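Local coordinates for protein ribulose bisphosphate carboxylase (Hyperthermus butylicus DSM 5456, PDB 6HUN) that probably adds carbon dioxide and water to ribulose 1,5-bisphosphate, giving two molecules of 3-phosphoglycerate, as a magnesium-dependent form III Rubisco, at residues 198-203 and 421-426; 194-199 and 231-236; 61-66 and 101-106. All coordinates share one frame; numbering follows the deposited sequence.

Contact 1: 198-203 and 421-426; sequences GIDLVK and AVRQAV
G198 and R423 stand with their CA atoms 6.4 Å apart where the loop leading into strand 201-203 passes the side of helix 415-431. G198 ends the preceding helix in a Schellman motif, with positive phi, and its bare CA lets R423 come in close: a side-chain carbon here would run into R423 CG. The arginine folds around the glycine carbonyl. Bends at chi2 (-75°) and chi3 (-62°) curl the chain back, bringing CD within 3.3 Å of G198 O and turning NH1 onto the same oxygen. The bond from R423 NH1 to G198 O measures 3.1 Å and is nearly straight, 165° at the hydrogen. The oxygen sits at the edge of the guanidinium, close to its plane.

The grip belongs to the (beta/alpha)8 barrel of the catalytic domain. Strand 201-203 is its second strand, helix 415-431 packs outside, and the contact falls at the end where the strand starts; K203, predicted to carry the magnesium-binding carbamate but unmodified here, is at the strand's other end. L172 of the first barrel strand touches the side chains of I199, V422 and R423, filling in between loop and helix.

D200 crosses R423 at about a right angle, its OD1 4.1 Å from R423 NH1. That oxygen lies well out of the guanidinium plane, so opposite charges meet without a directed bond. The carboxylates of D200 and E236 probably balance the positive charges of R423 and nearby R169. D200 is held by others, OD2 by the backbone N of L172 and OD1 by a salt bridge to R169, while NH1 of R423 has its own salt bridge to E236.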
loop_
_atom_site.group_PDB
_atom_site.type_symbol
_atom_site.label_atom_id
_atom_site.label_comp_id
_atom_site.label_asym_id
_atom_site.label_seq_id
_atom_site.Cartn_x
_atom_site.Cartn_y
_atom_site.Cartn_z
ATOM N N GLY A 198 22.618 20.721 -19.145
ATOM C CA GLY A 198 23.280 20.443 -17.879
ATOM C C GLY A 198 22.514 19.582 -16.871
ATOM O O GLY A 198 23.052 19.226 -15.819
ATOM N N ILE A 199 21.256 19.270 -17.133
ATOM C CA ILE A 199 20.570 18.372 -16.196
ATOM C C ILE A 199 21.081 16.952 -16.445
ATOM O O ILE A 199 21.497 16.611 -17.561
ATOM C CB ILE A 199 19.041 18.505 -16.313
ATOM C CG1 ILE A 199 18.601 19.904 -15.900
ATOM C CG2 ILE A 199 18.289 17.422 -15.457
ATOM C CD1 ILE A 199 19.308 20.444 -14.695
ATOM N N ASP A 200 21.179 16.163 -15.371
ATOM C CA ASP A 200 21.810 14.846 -15.412
ATOM C C ASP A 200 20.789 13.751 -15.697
ATOM O O ASP A 200 21.114 12.795 -16.401
ATOM C CB ASP A 200 22.514 14.538 -14.086
ATOM C CG ASP A 200 23.428 15.676 -13.637
ATOM O OD1 ASP A 200 24.409 16.016 -14.384
ATOM O OD2 ASP A 200 23.142 16.226 -12.547
ATOM N N LEU A 201 19.580 13.904 -15.185
ATOM C CA LEU A 201 18.544 12.862 -15.254
ATOM C C LEU A 201 17.243 13.485 -15.714
ATOM O O LEU A 201 16.822 14.520 -15.181
ATOM C CB LEU A 201 18.332 12.168 -13.913
ATOM C CG LEU A 201 19.540 11.469 -13.316
ATOM C CD1 LEU A 201 19.233 11.216 -11.862
ATOM C CD2 LEU A 201 19.808 10.141 -14.015
ATOM N N VAL A 202 16.603 12.870 -16.722
ATOM C CA VAL A 202 15.238 13.231 -17.063
ATOM C C VAL A 202 14.333 12.206 -16.380
ATOM O O VAL A 202 14.682 11.032 -16.279
ATOM C CB VAL A 202 15.032 13.292 -18.595
ATOM C CG1 VAL A 202 15.605 12.084 -19.247
ATOM C CG2 VAL A 202 13.547 13.457 -18.944
ATOM N N LYS A 203 13.245 12.669 -15.814
ATOM C CA LYS A 203 12.446 11.811 -14.934
ATOM C C LYS A 203 11.014 11.776 -15.399
ATOM O O LYS A 203 10.389 12.822 -15.583
ATOM C CB LYS A 203 12.517 12.325 -13.498
ATOM C CG LYS A 203 11.824 11.509 -12.386
ATOM C CD LYS A 203 12.034 12.355 -11.108
ATOM C CE LYS A 203 11.440 11.715 -9.877
ATOM N NZ LYS A 203 10.273 12.464 -9.282
ATOM N N ALA A 421 21.640 27.657 -15.799
ATOM C CA ALA A 421 21.527 28.481 -14.604
ATOM C C ALA A 421 21.591 27.634 -13.341
ATOM O O ALA A 421 22.342 27.946 -12.408
ATOM C CB ALA A 421 20.247 29.316 -14.656
ATOM N N VAL A 422 20.821 26.529 -13.294
ATOM C CA VAL A 422 20.882 25.647 -12.133
ATOM C C VAL A 422 22.302 25.143 -11.895
ATOM O O VAL A 422 22.773 25.115 -10.753
ATOM C CB VAL A 422 19.902 24.464 -12.309
ATOM C CG1 VAL A 422 20.216 23.355 -11.313
ATOM C CG2 VAL A 422 18.507 24.927 -12.111
ATOM N N ARG A 423 22.997 24.718 -12.965
ATOM C CA ARG A 423 24.366 24.211 -12.828
ATOM C C ARG A 423 25.315 25.305 -12.347
ATOM O O ARG A 423 26.201 25.059 -11.522
ATOM C CB ARG A 423 24.854 23.635 -14.161
ATOM C CG ARG A 423 24.271 22.265 -14.552
ATOM C CD ARG A 423 24.869 21.085 -13.739
ATOM N NE ARG A 423 26.305 20.884 -13.918
ATOM C CZ ARG A 423 26.863 20.111 -14.855
ATOM N NH1 ARG A 423 26.112 19.464 -15.742
ATOM N NH2 ARG A 423 28.187 19.989 -14.921
ATOM N N GLN A 424 25.134 26.526 -12.831
ATOM C CA GLN A 424 25.988 27.601 -12.332
ATOM C C GLN A 424 25.678 27.886 -10.870
ATOM O O GLN A 424 26.593 28.111 -10.068
ATOM C CB GLN A 424 25.816 28.850 -13.186
ATOM C CG GLN A 424 26.248 28.641 -14.601
ATOM C CD GLN A 424 25.735 29.709 -15.519
ATOM O OE1 GLN A 424 24.847 30.497 -15.164
ATOM N NE2 GLN A 424 26.336 29.787 -16.706
ATOM N N ALA A 425 24.390 27.841 -10.501
ATOM C CA ALA A 425 24.016 28.024 -9.107
ATOM C C ALA A 425 24.655 26.957 -8.231
ATOM O O ALA A 425 25.189 27.267 -7.161
ATOM C CB ALA A 425 22.494 28.015 -8.967
ATOM N N VAL A 426 24.634 25.691 -8.684
ATOM C CA VAL A 426 25.306 24.620 -7.948
ATOM C C VAL A 426 26.803 24.847 -7.887
ATOM O O VAL A 426 27.447 24.539 -6.872
ATOM C CB VAL A 426 24.968 23.263 -8.595
ATOM C CG1 VAL A 426 25.853 22.125 -8.046
ATOM C CG2 VAL A 426 23.516 22.977 -8.298
#

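Contact 2: 194-199 and 231-236; sequences ILIGGI and EKETGE
I196, in the last turn of helix 184-196, meets E233 and T234 at the end of helix 216-234 by van der Waals contact, with no polar bond between them. I196 CD1 reaches E233 CB at 4.0 Å, the two side chains running at a slant to each other. With chi1 at -153°, roughly trans to N, the longer branch of I196 swings out to the neighbouring helix. T234 CG2 rests 3.7 Å from I196 O, a methyl laid against a carbonyl oxygen.

The polar groups bond within their own segment or beyond the two. E233 turns its OE1 to the hydroxyl of Y192, one turn back on helix 184-196. T234 keeps its hydroxyl within its own helix end: OG1 bonds to A230 O and accepts from E236 N at 3.0 Å, an ST turn that carries the backbone past G235. E236 then extends alongside 194-199, OE1 4.5 Å from G198 CA, on its way to a salt bridge with R423.

The backbone closes both helices with glycines of positive phi. G198 N bonds to L195 O at 2.9 Å, and G235 N to E231 O at 3.0 Å. Deeper in, L195 packs on I227 and A230. Two successive outer helices ending side by side, each turning inward to the next strand, are characteristic of the beta-alpha-beta crossovers of a (beta/alpha)8 barrel.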
loop_
_atom_site.group_PDB
_atom_site.type_symbol
_atom_site.label_atom_id
_atom_site.label_comp_id
_atom_site.label_asym_id
_atom_site.label_seq_id
_atom_site.Cartn_x
_atom_site.Cartn_y
_atom_site.Cartn_z
ATOM N N ILE A 194 16.390 19.558 -22.022
ATOM C CA ILE A 194 16.705 19.415 -20.599
ATOM C C ILE A 194 18.152 18.944 -20.422
ATOM O O ILE A 194 18.960 19.600 -19.759
ATOM C CB ILE A 194 15.691 18.460 -19.931
ATOM C CG1 ILE A 194 14.325 19.155 -19.772
ATOM C CG2 ILE A 194 16.166 17.947 -18.558
ATOM C CD1 ILE A 194 13.134 18.210 -19.665
ATOM N N LEU A 195 18.509 17.802 -21.028
ATOM C CA LEU A 195 19.849 17.253 -20.814
ATOM C C LEU A 195 20.934 18.142 -21.406
ATOM O O LEU A 195 21.975 18.368 -20.767
ATOM C CB LEU A 195 19.950 15.871 -21.417
ATOM C CG LEU A 195 18.879 14.880 -20.914
ATOM C CD1 LEU A 195 19.166 13.572 -21.567
ATOM C CD2 LEU A 195 18.944 14.746 -19.417
ATOM N N ILE A 196 20.721 18.623 -22.636
ATOM C CA ILE A 196 21.736 19.406 -23.351
ATOM C C ILE A 196 22.244 20.598 -22.539
ATOM O O ILE A 196 23.403 21.003 -22.680
ATOM C CB ILE A 196 21.189 19.855 -24.727
ATOM C CG1 ILE A 196 22.330 20.043 -25.709
ATOM C CG2 ILE A 196 20.365 21.153 -24.624
ATOM C CD1 ILE A 196 22.938 18.741 -26.151
ATOM N N GLY A 197 21.414 21.173 -21.681
ATOM C CA GLY A 197 21.924 22.292 -20.921
ATOM C C GLY A 197 22.546 21.981 -19.576
ATOM O O GLY A 197 22.965 22.911 -18.890
ATOM N N GLY A 198 22.618 20.721 -19.145
ATOM C CA GLY A 198 23.280 20.443 -17.879
ATOM C C GLY A 198 22.514 19.582 -16.871
ATOM O O GLY A 198 23.052 19.226 -15.819
ATOM N N ILE A 199 21.256 19.270 -17.133
ATOM C CA ILE A 199 20.570 18.372 -16.196
ATOM C C ILE A 199 21.081 16.952 -16.445
ATOM O O ILE A 199 21.497 16.611 -17.561
ATOM C CB ILE A 199 19.041 18.505 -16.313
ATOM C CG1 ILE A 199 18.601 19.904 -15.900
ATOM C CG2 ILE A 199 18.289 17.422 -15.457
ATOM C CD1 ILE A 199 19.308 20.444 -14.695
ATOM N N GLU A 231 24.868 13.238 -24.569
ATOM C CA GLU A 231 26.157 12.776 -24.062
ATOM C C GLU A 231 27.273 13.071 -25.068
ATOM O O GLU A 231 28.411 13.361 -24.684
ATOM C CB GLU A 231 26.123 11.295 -23.797
ATOM C CG GLU A 231 25.194 10.925 -22.563
ATOM C CD GLU A 231 25.035 9.430 -22.389
ATOM O OE1 GLU A 231 24.919 8.721 -23.399
ATOM O OE2 GLU A 231 25.023 8.953 -21.242
ATOM N N LYS A 232 26.961 12.951 -26.348
ATOM C CA LYS A 232 27.994 13.147 -27.370
ATOM C C LYS A 232 28.390 14.610 -27.509
ATOM O O LYS A 232 29.551 14.917 -27.830
ATOM C CB LYS A 232 27.494 12.565 -28.682
ATOM C CG LYS A 232 27.679 11.079 -28.766
ATOM C CD LYS A 232 26.911 10.506 -29.937
ATOM C CE LYS A 232 27.063 8.980 -30.044
ATOM N NZ LYS A 232 26.122 8.386 -31.022
ATOM N N GLU A 233 27.449 15.520 -27.284
ATOM C CA GLU A 233 27.691 16.954 -27.396
ATOM C C GLU A 233 28.278 17.562 -26.121
ATOM O O GLU A 233 29.140 18.434 -26.197
ATOM C CB GLU A 233 26.384 17.648 -27.778
ATOM C CG GLU A 233 25.669 16.898 -28.879
ATOM C CD GLU A 233 25.111 17.791 -29.955
ATOM O OE1 GLU A 233 23.882 17.747 -30.153
ATOM O OE2 GLU A 233 25.906 18.528 -30.605
ATOM N N THR A 234 27.824 17.126 -24.945
ATOM C CA THR A 234 28.296 17.658 -23.669
ATOM C C THR A 234 29.541 16.956 -23.148
ATOM O O THR A 234 30.292 17.562 -22.375
ATOM C CB THR A 234 27.214 17.523 -22.580
ATOM O OG1 THR A 234 26.928 16.126 -22.422
ATOM C CG2 THR A 234 25.950 18.282 -22.959
ATOM N N GLY A 235 29.784 15.709 -23.541
ATOM C CA GLY A 235 30.799 14.915 -22.878
ATOM C C GLY A 235 30.409 14.342 -21.526
ATOM O O GLY A 235 31.248 13.687 -20.893
ATOM N N GLU A 236 29.157 14.535 -21.089
ATOM C CA GLU A 236 28.685 14.169 -19.758
ATOM C C GLU A 236 27.672 13.037 -19.918
ATOM O O GLU A 236 26.767 13.135 -20.753
ATOM C CB GLU A 236 28.025 15.354 -19.021
ATOM C CG GLU A 236 28.944 16.618 -18.851
ATOM C CD GLU A 236 28.275 17.814 -18.087
ATOM O OE1 GLU A 236 27.019 17.983 -18.092
ATOM O OE2 GLU A 236 29.032 18.604 -17.470
#

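Contact 3: 61-66 and 101-106; sequences RIAAES and VWVAYP
A63 and V103, with CA atoms 6.6 Å apart, mark where helix 55-65 lies on strand 99-105 in the N-terminal domain. The helix is the first of a beta-alpha-beta-beta-alpha-beta, ferredoxin-like arrangement, and strand 99-105 is an inner strand of its sheet.

I62 comes first, aiming its CB at the sheet; its side chain settles on V47, I132 and L135 of the adjoining strands. Its carbonyl does separate work, serving as a double acceptor for S66. A63 follows with the one direct apolar touch, CB to V103 CG1 at 4.0 Å. A chi1 of -175° turns that valine methyl away from its own backbone N and brings it to the alanine. E65 faces another way, and its OE1 makes a salt bridge to K179 of the second subunit, a predicted substrate-binding residue; the end of the helix thus also belongs to the dimer interface, where Rubisco active sites are built.

S66, just past the helix, carries the polar half of the contact. Y105 reaches over from the strand and its OH donates to S66 OG at 2.7 Å, the serine oxygen lying at the ring's edge, in its plane. S66 OG in turn donates a hydrogen bond to I62 O, also at 2.7 Å, while S66 N bonds to that carbonyl from the opposite face of its plane. This chain of two bonds probably holds S66 in its rotamer and sets the direction of the tyrosine O-H. A phenylalanine in place of Y105 would probably leave S66 OG without its donor and remove the one polar tie between these two segments. S66 O is buried with no hydrogen-bond partner in the model, and Y105 CE2 lies 3.7 Å from it.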
loop_
_atom_site.group_PDB
_atom_site.type_symbol
_atom_site.label_atom_id
_atom_site.label_comp_id
_atom_site.label_asym_id
_atom_site.label_seq_id
_atom_site.Cartn_x
_atom_site.Cartn_y
_atom_site.Cartn_z
ATOM N N ARG A 61 -2.917 -5.774 23.711
ATOM C CA ARG A 61 -3.664 -6.167 22.528
ATOM C C ARG A 61 -2.850 -5.959 21.279
ATOM O O ARG A 61 -2.884 -6.802 20.387
ATOM C CB ARG A 61 -4.975 -5.399 22.429
ATOM C CG ARG A 61 -6.063 -5.925 23.382
ATOM C CD ARG A 61 -7.160 -4.909 23.491
ATOM N NE ARG A 61 -8.088 -5.276 24.548
ATOM C CZ ARG A 61 -9.247 -5.873 24.311
ATOM N NH1 ARG A 61 -9.586 -6.144 23.058
ATOM N NH2 ARG A 61 -10.049 -6.213 25.325
ATOM N N ILE A 62 -2.119 -4.831 21.191
ATOM C CA ILE A 62 -1.229 -4.605 20.052
ATOM C C ILE A 62 -0.164 -5.699 19.984
ATOM O O ILE A 62 0.072 -6.288 18.927
ATOM C CB ILE A 62 -0.588 -3.209 20.127
ATOM C CG1 ILE A 62 -1.635 -2.087 19.915
ATOM C CG2 ILE A 62 0.564 -3.072 19.075
ATOM C CD1 ILE A 62 -1.049 -0.723 20.333
ATOM N N ALA A 63 0.483 -5.997 21.115
ATOM C CA ALA A 63 1.540 -7.007 21.105
ATOM C C ALA A 63 1.005 -8.381 20.689
ATOM O O ALA A 63 1.661 -9.095 19.925
ATOM C CB ALA A 63 2.226 -7.086 22.489
ATOM N N ALA A 64 -0.170 -8.767 21.187
ATOM C CA ALA A 64 -0.756 -10.067 20.841
ATOM C C ALA A 64 -1.170 -10.112 19.381
ATOM O O ALA A 64 -0.888 -11.079 18.664
ATOM C CB ALA A 64 -1.970 -10.355 21.731
ATOM N N GLU A 65 -1.865 -9.082 18.925
ATOM C CA GLU A 65 -2.373 -9.107 17.559
ATOM C C GLU A 65 -1.238 -9.079 16.540
ATOM O O GLU A 65 -1.373 -9.665 15.458
ATOM C CB GLU A 65 -3.340 -7.943 17.347
ATOM C CG GLU A 65 -3.831 -7.722 15.876
ATOM C CD GLU A 65 -4.700 -8.850 15.337
ATOM O OE1 GLU A 65 -4.615 -9.148 14.128
ATOM O OE2 GLU A 65 -5.466 -9.447 16.120
ATOM N N SER A 66 -0.128 -8.388 16.828
ATOM C CA SER A 66 0.969 -8.325 15.885
ATOM C C SER A 66 1.954 -9.480 16.054
ATOM O O SER A 66 2.999 -9.477 15.412
ATOM C CB SER A 66 1.696 -6.963 15.984
ATOM O OG SER A 66 2.175 -6.762 17.310
ATOM N N VAL A 101 4.736 3.443 23.065
ATOM C CA VAL A 101 4.848 2.087 23.556
ATOM C C VAL A 101 5.938 1.389 22.771
ATOM O O VAL A 101 5.876 1.314 21.540
ATOM C CB VAL A 101 3.525 1.299 23.442
ATOM C CG1 VAL A 101 3.732 -0.127 23.981
ATOM C CG2 VAL A 101 2.412 2.000 24.191
ATOM N N TRP A 102 6.900 0.809 23.473
ATOM C CA TRP A 102 7.895 -0.028 22.829
ATOM C C TRP A 102 7.486 -1.476 22.967
ATOM O O TRP A 102 7.213 -1.959 24.080
ATOM C CB TRP A 102 9.296 0.154 23.441
ATOM C CG TRP A 102 9.926 1.491 23.185
ATOM C CD1 TRP A 102 10.991 1.750 22.366
ATOM C CD2 TRP A 102 9.559 2.750 23.770
ATOM N NE1 TRP A 102 11.294 3.073 22.402
ATOM C CE2 TRP A 102 10.435 3.715 23.255
ATOM C CE3 TRP A 102 8.578 3.152 24.677
ATOM C CZ2 TRP A 102 10.352 5.065 23.612
ATOM C CZ3 TRP A 102 8.495 4.468 25.028
ATOM C CH2 TRP A 102 9.380 5.416 24.506
ATOM N N VAL A 103 7.525 -2.189 21.855
ATOM C CA VAL A 103 7.191 -3.605 21.804
ATOM C C VAL A 103 8.382 -4.340 21.221
ATOM O O VAL A 103 8.920 -3.943 20.184
ATOM C CB VAL A 103 5.920 -3.875 20.967
ATOM C CG1 VAL A 103 5.529 -5.391 21.039
ATOM C CG2 VAL A 103 4.798 -3.038 21.465
ATOM N N ALA A 104 8.800 -5.404 21.894
ATOM C CA ALA A 104 9.892 -6.242 21.434
ATOM C C ALA A 104 9.332 -7.528 20.820
ATOM O O ALA A 104 8.407 -8.147 21.377
ATOM C CB ALA A 104 10.842 -6.572 22.619
ATOM N N TYR A 105 9.915 -7.927 19.682
ATOM C CA TYR A 105 9.451 -9.042 18.832
ATOM C C TYR A 105 10.591 -10.020 18.584
ATOM O O TYR A 105 11.602 -9.635 17.967
ATOM C CB TYR A 105 8.958 -8.572 17.444
ATOM C CG TYR A 105 7.730 -7.698 17.456
ATOM C CD1 TYR A 105 7.843 -6.342 17.615
ATOM C CD2 TYR A 105 6.454 -8.240 17.316
ATOM C CE1 TYR A 105 6.752 -5.535 17.660
ATOM C CE2 TYR A 105 5.321 -7.431 17.354
ATOM C CZ TYR A 105 5.488 -6.057 17.506
ATOM O OH TYR A 105 4.382 -5.231 17.549
ATOM N N PRO A 106 10.415 -11.308 18.878
ATOM C CA PRO A 106 11.419 -12.308 18.471
ATOM C C PRO A 106 11.571 -12.384 16.960
ATOM O O PRO A 106 10.589 -12.327 16.222
ATOM C CB PRO A 106 10.849 -13.618 19.024
ATOM C CG PRO A 106 9.674 -13.246 19.871
ATOM C CD PRO A 106 9.189 -11.926 19.393
#

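How the contacts relate
Along the chain contact 3 comes first, closing within the N-terminal domain before contacts 1 and 2 open in the catalytic barrel. Those two start from one stretch and share G198 and I199; their centres are 10 Å apart. Contact 2 joins consecutive outer helices, 184-196 and 216-234, whereas contact 1 spans 218 residues to bring helix 415-431, which follows the last barrel strand, against the loop before the second, and so ties the last part of the barrel to its start. They meet directly through R423 NH1 and E236 OE1, 2.9 Å apart. Contact 3 lies on the far side of the chain's centre, its own centre 47 Å from that of contact 1 and 53 Å from that of contact 2.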